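Local atomic coordinates of leucyl aminopeptidase (Trypanosoma brucei brucei, PDB entry 5NTD), a protein that probably removes N-terminal residues, leucine among them, from peptides as a hexameric, manganese-bound aminopeptidase of the M17 family that is inhibited by bestatin. Residues K162-A167 against L208-V213; K10-F15 against P217-T222; Y448-F453 against A475-T480. One frame throughout, in Å; residues are numbered along the deposited sequence.

Contact 1 of 3, residues K162-A167 against L208-V213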
loop_
_atom_site.group_PDB
_atom_site.type_symbol
_atom_site.label_atom_id
_atom_site.label_comp_id
_atom_site.label_asym_id
_atom_site.label_seq_id
_atom_site.Cartn_x
_atom_site.Cartn_y
_atom_site.Cartn_z
ATOM N N LYS G 162 31.067 -3.752 -22.471
ATOM C CA LYS G 162 31.049 -2.535 -21.671
ATOM C C LYS G 162 30.557 -1.385 -22.505
ATOM O O LYS G 162 30.864 -1.301 -23.673
ATOM C CB LYS G 162 32.418 -2.257 -21.076
ATOM C CG LYS G 162 32.642 -3.170 -19.891
ATOM C CD LYS G 162 34.030 -3.359 -19.324
ATOM C CE LYS G 162 34.009 -3.873 -17.883
ATOM N NZ LYS G 162 33.054 -4.999 -17.673
ATOM N N HIS G 163 29.812 -0.496 -21.880
ATOM C CA HIS G 163 29.162 0.599 -22.586
ATOM C C HIS G 163 30.085 1.793 -22.767
ATOM O O HIS G 163 30.914 2.106 -21.919
ATOM C CB HIS G 163 27.886 1.059 -21.868
ATOM C CG HIS G 163 26.801 0.029 -21.865
ATOM N ND1 HIS G 163 25.470 0.347 -21.747
ATOM C CD2 HIS G 163 26.852 -1.313 -22.038
ATOM C CE1 HIS G 163 24.749 -0.752 -21.816
ATOM N NE2 HIS G 163 25.560 -1.772 -22.011
ATOM N N ASN G 164 29.933 2.465 -23.896
ATOM C CA ASN G 164 30.774 3.639 -24.193
ATOM C C ASN G 164 30.520 4.744 -23.192
ATOM O O ASN G 164 31.412 5.538 -22.905
ATOM C CB ASN G 164 30.629 4.116 -25.638
ATOM C CG ASN G 164 29.297 4.731 -25.930
ATOM O OD1 ASN G 164 29.054 5.893 -25.593
ATOM N ND2 ASN G 164 28.402 3.939 -26.534
ATOM N N PHE G 165 29.300 4.805 -22.674
ATOM C CA PHE G 165 29.024 5.736 -21.587
ATOM C C PHE G 165 29.547 5.163 -20.262
ATOM O O PHE G 165 29.154 4.096 -19.840
ATOM C CB PHE G 165 27.562 6.092 -21.428
ATOM C CG PHE G 165 27.345 7.032 -20.300
ATOM C CD1 PHE G 165 27.522 8.403 -20.472
ATOM C CD2 PHE G 165 27.102 6.541 -19.009
ATOM C CE1 PHE G 165 27.395 9.274 -19.413
ATOM C CE2 PHE G 165 26.983 7.419 -17.938
ATOM C CZ PHE G 165 27.141 8.774 -18.138
ATOM N N SER G 166 30.382 5.931 -19.588
ATOM C CA SER G 166 30.865 5.573 -18.256
ATOM C C SER G 166 31.284 6.776 -17.421
ATOM O O SER G 166 31.756 7.784 -17.938
ATOM C CB SER G 166 32.036 4.639 -18.343
ATOM O OG SER G 166 32.426 4.199 -17.051
ATOM N N ALA G 167 31.045 6.652 -16.125
ATOM C CA ALA G 167 31.481 7.628 -15.122
ATOM C C ALA G 167 32.458 7.008 -14.121
ATOM O O ALA G 167 32.814 7.628 -13.125
ATOM C CB ALA G 167 30.289 8.225 -14.392
ATOM N N LEU G 208 25.548 5.145 -30.245
ATOM C CA LEU G 208 25.155 6.533 -29.910
ATOM C C LEU G 208 23.809 6.511 -29.169
ATOM O O LEU G 208 23.620 7.212 -28.199
ATOM C CB LEU G 208 25.050 7.406 -31.153
ATOM C CG LEU G 208 24.571 8.824 -30.913
ATOM C CD1 LEU G 208 25.473 9.551 -29.936
ATOM C CD2 LEU G 208 24.528 9.594 -32.227
ATOM N N CYS G 209 22.888 5.720 -29.686
ATOM C CA CYS G 209 21.559 5.550 -29.088
ATOM C C CYS G 209 21.711 5.049 -27.655
ATOM O O CYS G 209 21.163 5.616 -26.710
ATOM C CB CYS G 209 20.735 4.592 -29.899
ATOM S SG CYS G 209 19.031 4.392 -29.306
ATOM N N GLN G 210 22.560 4.045 -27.508
ATOM C CA GLN G 210 22.913 3.507 -26.181
ATOM C C GLN G 210 23.460 4.583 -25.258
ATOM O O GLN G 210 23.082 4.693 -24.077
ATOM C CB GLN G 210 23.912 2.383 -26.315
ATOM C CG GLN G 210 24.093 1.574 -25.061
ATOM C CD GLN G 210 25.349 0.713 -25.122
ATOM O OE1 GLN G 210 25.276 -0.505 -25.174
ATOM N NE2 GLN G 210 26.509 1.358 -25.076
ATOM N N ARG G 211 24.322 5.415 -25.809
ATOM C CA ARG G 211 24.995 6.479 -25.031
ATOM C C ARG G 211 23.978 7.463 -24.504
ATOM O O ARG G 211 24.003 7.852 -23.334
ATOM C CB ARG G 211 26.024 7.194 -25.900
ATOM C CG ARG G 211 26.890 8.187 -25.132
ATOM C CD ARG G 211 27.996 8.800 -26.002
ATOM N NE ARG G 211 28.766 9.734 -25.206
ATOM C CZ ARG G 211 29.656 9.379 -24.276
ATOM N NH1 ARG G 211 29.965 8.105 -24.063
ATOM N NH2 ARG G 211 30.236 10.332 -23.532
ATOM N N LEU G 212 23.103 7.898 -25.388
ATOM C CA LEU G 212 22.097 8.915 -25.054
ATOM C C LEU G 212 21.136 8.383 -23.953
ATOM O O LEU G 212 20.772 9.092 -23.026
ATOM C CB LEU G 212 21.310 9.346 -26.277
ATOM C CG LEU G 212 22.120 10.059 -27.383
ATOM C CD1 LEU G 212 21.310 10.134 -28.636
ATOM C CD2 LEU G 212 22.546 11.455 -26.959
ATOM N N VAL G 213 20.763 7.124 -24.095
ATOM C CA VAL G 213 19.814 6.489 -23.181
ATOM C C VAL G 213 20.453 6.235 -21.802
ATOM O O VAL G 213 19.893 6.588 -20.772
ATOM C CB VAL G 213 19.226 5.212 -23.800
ATOM C CG1 VAL G 213 18.302 4.508 -22.811
ATOM C CG2 VAL G 213 18.438 5.583 -25.034
HETATM O O HOH W 1 28.992 1.294 -26.600
HETATM O O HOH W 2 26.702 3.768 -23.728
#
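An irregular loop, 162-167, runs past the flank of helix 196-214 and comes closest where Phe-165 CA and Arg-211 CA are 5.4 Å apart. This is a loop-on-helix contact: the loop, part of the M17 N-terminal domain family, leads from helix 150-158 toward strand 183-188, and the helical residues 208-213 belong to the catalytic-domain family. Gln-210 and Arg-211 share the work. The extended chain of Gln-210 lays its amide flat on the imidazole of His-163, planes 5° apart, with Gln-210 OE1 3.3 Å above the ring plane over its centre. His-163 ND1 is hydrogen-bonded to Asp-214, one turn after Gln-210 on the helix side, which probably helps to hold the ring's rotation. Two waters link the polar groups: one accepts from Asn-164 N, Asn-164 ND2 and, weakly, Gln-210 NE2; the other links Gln-210 NE2 to Phe-165 N. Arg-211, straight from CG to NE, brings its guanidinium beside the loop, where Phe-165 CD1 lies 4.2 Å above the guanidinium plane, offset toward its rim. Its N-H groups have further partners: NH2 bonds to Ser-18 OG and NH1 to Tyr-176 O. With Asn-164 CG turned between the backbone N and the carbonyl carbon (chi1 70°), the amide oxygen faces the arginine: Arg-211 NH1 donates to a lone pair of Asn-164 OD1 at 2.8 Å, nearly straight at 168°.

Contact 2 of 3, residues K10-F15 against P217-T222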
loop_
_atom_site.group_PDB
_atom_site.type_symbol
_atom_site.label_atom_id
_atom_site.label_comp_id
_atom_site.label_asym_id
_atom_site.label_seq_id
_atom_site.Cartn_x
_atom_site.Cartn_y
_atom_site.Cartn_z
ATOM N N LYS G 10 30.532 23.657 -18.387
ATOM C CA LYS G 10 31.729 23.079 -19.076
ATOM C C LYS G 10 31.537 21.581 -19.277
ATOM O O LYS G 10 31.775 21.038 -20.368
ATOM C CB LYS G 10 33.085 23.333 -18.339
ATOM N N GLU G 11 31.109 20.917 -18.226
ATOM C CA GLU G 11 30.826 19.455 -18.289
ATOM C C GLU G 11 29.775 19.102 -19.366
ATOM O O GLU G 11 29.928 18.131 -20.113
ATOM C CB GLU G 11 30.386 18.946 -16.914
ATOM C CG GLU G 11 30.063 17.465 -16.861
ATOM C CD GLU G 11 29.554 16.999 -15.505
ATOM O OE1 GLU G 11 28.518 17.480 -14.947
ATOM O OE2 GLU G 11 30.226 16.110 -15.028
ATOM N N LEU G 12 28.718 19.901 -19.440
ATOM C CA LEU G 12 27.651 19.655 -20.416
ATOM C C LEU G 12 28.165 19.820 -21.846
ATOM O O LEU G 12 27.858 19.010 -22.722
ATOM C CB LEU G 12 26.451 20.540 -20.174
ATOM C CG LEU G 12 25.663 20.202 -18.885
ATOM C CD1 LEU G 12 24.553 21.248 -18.680
ATOM C CD2 LEU G 12 25.040 18.832 -18.893
ATOM N N SER G 13 28.937 20.874 -22.076
ATOM C CA SER G 13 29.546 21.096 -23.404
ATOM C C SER G 13 30.415 19.938 -23.818
ATOM O O SER G 13 30.366 19.488 -24.960
ATOM C CB SER G 13 30.418 22.331 -23.427
ATOM O OG SER G 13 29.581 23.465 -23.481
ATOM N N ALA G 14 31.245 19.483 -22.893
ATOM C CA ALA G 14 32.157 18.371 -23.210
ATOM C C ALA G 14 31.350 17.113 -23.541
ATOM O O ALA G 14 31.671 16.353 -24.433
ATOM C CB ALA G 14 33.095 18.125 -22.066
ATOM N N PHE G 15 30.244 16.944 -22.848
ATOM C CA PHE G 15 29.398 15.744 -23.045
ATOM C C PHE G 15 28.727 15.834 -24.391
ATOM O O PHE G 15 28.628 14.850 -25.113
ATOM C CB PHE G 15 28.340 15.562 -21.920
ATOM C CG PHE G 15 27.355 14.466 -22.226
ATOM C CD1 PHE G 15 27.755 13.140 -22.158
ATOM C CD2 PHE G 15 26.071 14.763 -22.634
ATOM C CE1 PHE G 15 26.876 12.119 -22.467
ATOM C CE2 PHE G 15 25.172 13.750 -22.939
ATOM C CZ PHE G 15 25.587 12.415 -22.861
ATOM N N PRO G 217 20.155 12.218 -16.581
ATOM C CA PRO G 217 19.504 13.435 -17.060
ATOM C C PRO G 217 20.256 14.680 -16.683
ATOM O O PRO G 217 19.946 15.732 -17.184
ATOM C CB PRO G 217 18.132 13.395 -16.376
ATOM C CG PRO G 217 17.947 12.002 -15.906
ATOM C CD PRO G 217 19.318 11.499 -15.610
ATOM N N ASN G 218 21.194 14.571 -15.751
ATOM C CA ASN G 218 22.048 15.737 -15.409
ATOM C C ASN G 218 23.032 16.070 -16.542
ATOM O O ASN G 218 23.529 17.169 -16.621
ATOM C CB ASN G 218 22.733 15.617 -14.045
ATOM C CG ASN G 218 23.692 14.480 -13.984
ATOM O OD1 ASN G 218 23.301 13.327 -13.801
ATOM N ND2 ASN G 218 24.957 14.768 -14.174
ATOM N N LEU G 219 23.243 15.108 -17.439
ATOM C CA LEU G 219 24.085 15.278 -18.662
ATOM C C LEU G 219 23.253 15.431 -19.919
ATOM O O LEU G 219 23.487 16.307 -20.747
ATOM C CB LEU G 219 25.021 14.113 -18.839
ATOM C CG LEU G 219 26.093 13.992 -17.763
ATOM C CD1 LEU G 219 26.935 12.747 -18.008
ATOM C CD2 LEU G 219 27.000 15.209 -17.715
ATOM N N LEU G 220 22.269 14.554 -20.060
ATOM C CA LEU G 220 21.360 14.614 -21.198
ATOM C C LEU G 220 20.075 15.282 -20.801
ATOM O O LEU G 220 19.130 14.663 -20.292
ATOM C CB LEU G 220 21.104 13.246 -21.820
ATOM C CG LEU G 220 20.334 13.451 -23.148
ATOM C CD1 LEU G 220 21.239 13.908 -24.289
ATOM C CD2 LEU G 220 19.639 12.193 -23.543
ATOM N N THR G 221 20.026 16.547 -21.135
ATOM C CA THR G 221 18.880 17.421 -20.863
ATOM C C THR G 221 18.161 17.765 -22.153
ATOM O O THR G 221 18.600 17.390 -23.238
ATOM C CB THR G 221 19.337 18.717 -20.214
ATOM O OG1 THR G 221 20.013 19.516 -21.184
ATOM C CG2 THR G 221 20.263 18.455 -19.068
ATOM N N THR G 222 17.044 18.468 -22.047
ATOM C CA THR G 222 16.338 18.895 -23.235
ATOM C C THR G 222 17.261 19.778 -24.096
ATOM O O THR G 222 17.270 19.682 -25.315
ATOM C CB THR G 222 15.068 19.696 -22.953
ATOM O OG1 THR G 222 15.380 20.850 -22.177
ATOM C CG2 THR G 222 14.032 18.843 -22.225
#
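Leu-219, Phe-15 and Leu-12 carry this largely apolar contact, in which the N-terminal helix 6-20 rests on the loop joining helices 196-214 and 222-236 of the catalytic domain. Leu-12 and Leu-219 have the nearest backbones, CA to CA 5.9 Å. Leu-219 points toward the helix and is met at several places along its length. Its CB sits over one face of the Phe-15 ring in a CH-pi contact, 4.0 Å from the centroid and 12° off the ring normal. Further out, Leu-219 CD2 lies against the carboxylate end of Glu-11, 3.8 Å from Glu-11 CD. That extended glutamate crosses the leucine at about a right angle, and Glu-11 OE2 is hydrogen-bonded to Tyr-176 OH. Phe-15, its CG anti to the backbone N (chi1 172°), reaches across to the loop with CD2 and CE2 foremost. Leu-220 CD1 approaches the same ring at its edge, 4.2 Å from Phe-15 CE2, so two successive leucines border one ring on face and edge. Within the loop, Thr-221 is the N-cap residue of helix 222-236, and Asn-218 OD1 accepts a hydrogen bond from Ile-356 N of a neighbouring subunit. Leu-12 reaches the loop backbone with a single branch: its CD2 packs against two successive carbonyls, 3.2 Å from Asn-218 O and 3.5 Å from Leu-219 O.

Contact 3 of 3, residues Y448-F453 against A475-T480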
loop_
_atom_site.group_PDB
_atom_site.type_symbol
_atom_site.label_atom_id
_atom_site.label_comp_id
_atom_site.label_asym_id
_atom_site.label_seq_id
_atom_site.Cartn_x
_atom_site.Cartn_y
_atom_site.Cartn_z
ATOM N N TYR G 448 -13.196 0.273 -29.841
ATOM C CA TYR G 448 -13.175 -0.126 -28.409
ATOM C C TYR G 448 -12.270 0.724 -27.516
ATOM O O TYR G 448 -12.464 0.772 -26.318
ATOM C CB TYR G 448 -12.803 -1.606 -28.244
ATOM C CG TYR G 448 -13.772 -2.590 -28.842
ATOM C CD1 TYR G 448 -15.092 -2.212 -29.209
ATOM C CD2 TYR G 448 -13.409 -3.923 -29.000
ATOM C CE1 TYR G 448 -15.981 -3.139 -29.747
ATOM C CE2 TYR G 448 -14.302 -4.845 -29.517
ATOM C CZ TYR G 448 -15.587 -4.448 -29.907
ATOM O OH TYR G 448 -16.465 -5.366 -30.426
ATOM N N HIS G 449 -11.285 1.381 -28.098
ATOM C CA HIS G 449 -10.378 2.281 -27.329
ATOM C C HIS G 449 -11.008 3.637 -27.054
ATOM O O HIS G 449 -10.849 4.218 -26.000
ATOM C CB HIS G 449 -9.063 2.522 -28.041
ATOM C CG HIS G 449 -8.446 1.288 -28.584
ATOM N ND1 HIS G 449 -8.541 0.067 -27.949
ATOM C CD2 HIS G 449 -7.748 1.063 -29.728
ATOM C CE1 HIS G 449 -7.923 -0.853 -28.667
ATOM N NE2 HIS G 449 -7.456 -0.284 -29.761
ATOM N N GLU G 450 -11.687 4.142 -28.057
ATOM C CA GLU G 450 -12.273 5.495 -28.038
ATOM C C GLU G 450 -13.122 5.823 -26.787
ATOM O O GLU G 450 -12.931 6.866 -26.194
ATOM C CB GLU G 450 -13.091 5.704 -29.302
ATOM C CG GLU G 450 -13.710 7.068 -29.449
ATOM C CD GLU G 450 -14.605 7.136 -30.670
ATOM O OE1 GLU G 450 -14.677 6.151 -31.478
ATOM O OE2 GLU G 450 -15.267 8.205 -30.803
ATOM N N PRO G 451 -14.045 4.944 -26.397
ATOM C CA PRO G 451 -14.889 5.243 -25.221
ATOM C C PRO G 451 -14.133 5.397 -23.908
ATOM O O PRO G 451 -14.633 6.032 -22.979
ATOM C CB PRO G 451 -15.828 4.035 -25.131
ATOM C CG PRO G 451 -15.704 3.325 -26.431
ATOM C CD PRO G 451 -14.336 3.621 -26.949
ATOM N N GLU G 452 -12.931 4.847 -23.842
ATOM C CA GLU G 452 -12.122 4.949 -22.621
ATOM C C GLU G 452 -11.652 6.363 -22.300
ATOM O O GLU G 452 -11.271 6.651 -21.167
ATOM C CB GLU G 452 -10.906 4.035 -22.692
ATOM C CG GLU G 452 -11.267 2.551 -22.667
ATOM C CD GLU G 452 -11.892 2.102 -21.355
ATOM O OE1 GLU G 452 -11.813 2.837 -20.357
ATOM O OE2 GLU G 452 -12.461 0.995 -21.330
ATOM N N PHE G 453 -11.714 7.238 -23.286
ATOM C CA PHE G 453 -11.191 8.586 -23.124
ATOM C C PHE G 453 -12.273 9.678 -23.024
ATOM O O PHE G 453 -11.970 10.846 -23.226
ATOM C CB PHE G 453 -10.183 8.894 -24.257
ATOM C CG PHE G 453 -8.937 8.078 -24.179
ATOM C CD1 PHE G 453 -7.922 8.413 -23.309
ATOM C CD2 PHE G 453 -8.784 6.949 -24.960
ATOM C CE1 PHE G 453 -6.767 7.637 -23.224
ATOM C CE2 PHE G 453 -7.636 6.178 -24.891
ATOM C CZ PHE G 453 -6.622 6.524 -24.026
ATOM N N ALA G 475 -3.158 3.793 -25.401
ATOM C CA ALA G 475 -2.155 4.884 -25.459
ATOM C C ALA G 475 -1.854 5.263 -26.918
ATOM O O ALA G 475 -1.728 6.426 -27.272
ATOM C CB ALA G 475 -0.888 4.510 -24.738
ATOM N N GLY G 476 -1.770 4.247 -27.759
ATOM C CA GLY G 476 -1.582 4.454 -29.200
ATOM C C GLY G 476 -2.760 5.191 -29.789
ATOM O O GLY G 476 -2.609 6.175 -30.511
ATOM N N TYR G 477 -3.945 4.745 -29.426
ATOM C CA TYR G 477 -5.179 5.376 -29.927
ATOM C C TYR G 477 -5.157 6.869 -29.645
ATOM O O TYR G 477 -5.492 7.684 -30.485
ATOM C CB TYR G 477 -6.442 4.738 -29.333
ATOM C CG TYR G 477 -7.657 5.589 -29.607
ATOM C CD1 TYR G 477 -8.287 5.560 -30.848
ATOM C CD2 TYR G 477 -8.129 6.498 -28.660
ATOM C CE1 TYR G 477 -9.371 6.372 -31.132
ATOM C CE2 TYR G 477 -9.214 7.316 -28.935
ATOM C CZ TYR G 477 -9.823 7.246 -30.170
ATOM O OH TYR G 477 -10.874 8.077 -30.454
ATOM N N PHE G 478 -4.795 7.225 -28.417
ATOM C CA PHE G 478 -4.765 8.629 -27.993
ATOM C C PHE G 478 -3.964 9.461 -29.004
ATOM O O PHE G 478 -4.372 10.532 -29.443
ATOM C CB PHE G 478 -4.154 8.803 -26.603
ATOM C CG PHE G 478 -4.036 10.234 -26.181
ATOM C CD1 PHE G 478 -2.967 11.010 -26.594
ATOM C CD2 PHE G 478 -5.015 10.823 -25.391
ATOM C CE1 PHE G 478 -2.869 12.344 -26.219
ATOM C CE2 PHE G 478 -4.925 12.161 -25.015
ATOM C CZ PHE G 478 -3.855 12.919 -25.420
ATOM N N ILE G 479 -2.801 8.944 -29.316
ATOM C CA ILE G 479 -1.863 9.618 -30.236
ATOM C C ILE G 479 -2.531 9.835 -31.610
ATOM O O ILE G 479 -2.440 10.906 -32.167
ATOM C CB ILE G 479 -0.577 8.813 -30.413
ATOM C CG1 ILE G 479 0.175 8.732 -29.090
ATOM C CG2 ILE G 479 0.296 9.468 -31.469
ATOM C CD1 ILE G 479 1.234 7.639 -29.056
ATOM N N THR G 480 -3.270 8.833 -32.078
ATOM C CA THR G 480 -3.925 8.899 -33.396
ATOM C C THR G 480 -4.971 10.014 -33.493
ATOM O O THR G 480 -5.154 10.587 -34.552
ATOM C CB THR G 480 -4.569 7.580 -33.862
ATOM O OG1 THR G 480 -5.671 7.233 -33.033
ATOM C CG2 THR G 480 -3.547 6.480 -33.830
#
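An aromatic cluster of Phe-453, Tyr-477 and Phe-478 joins helix 471-480 of the catalytic domain to segment 448-453, which includes part of the short helix 446-449 and a 3-10 segment, 450-452. His-449 and Tyr-477 have the closest backbones, CA to CA 6.6 Å. Tyr-477 is the central side chain. Its first torsion (167°) swings the ring away from the tyrosine's backbone N and out toward 448-453, where one ring face lies against the backbone: Glu-450 N stands 4.1 Å above the ring plane over its centre, and His-449 C lies over the same ring. Closer to the tyrosine backbone, His-449 CB packs on Tyr-477 CB at 3.7 Å. The imidazole also touches Tyr-477 CB with its CD2, and its NE2 is hydrogen-bonded to the backbone N of Cys-445. At the other end, the extended Glu-450 crosses the phenol obliquely and meets it with its methylene groups, CG 3.2 Å from Tyr-477 OH; this is a contact through carbon, at the exposed margin of the interface.

Phe-453 fills the more buried side. Its ring and that of Tyr-477 are near parallel, planes 26° apart, but slid so far along each other that they barely overlap. Phe-453 CD2 therefore comes to the edge of the tyrosine ring instead of its face. Toward Phe-478 the same ring is oblique, planes at 59°, with CE1 making the approach. Phe-478 in turn meets the ring of His-482 and packs on Arg-375 of helix 374-387, a residue of the bicarbonate pocket. Within helix 471-480, Thr-480 OG1 turns back and donates to a lone pair of Tyr-477 O at 2.6 Å.

How the contacts relate
Contacts 1 and 2 form one continuous region, their centres 13 Å apart, and contact 1 is nested inside the chain loop closed by contact 2. The Phe-165 ring bridges them, its CE1 3.8 Å from Leu-219 CD1 and 4.2 Å from Phe-15 CE1, while Leu-212 O meets Leu-220 CD2. Both also touch the second subunit, at Ile-356 among other residues. Contact 3 stands apart, about 18 Å from either at the nearest atoms, and follows them in the chain. Bestatin lies nearer to contact 3 than to contact 2: the side chain of Phe-453 is about 9 Å from the inhibitor, whereas that of Leu-220 is about 14 Å from both bestatin and a manganese ion.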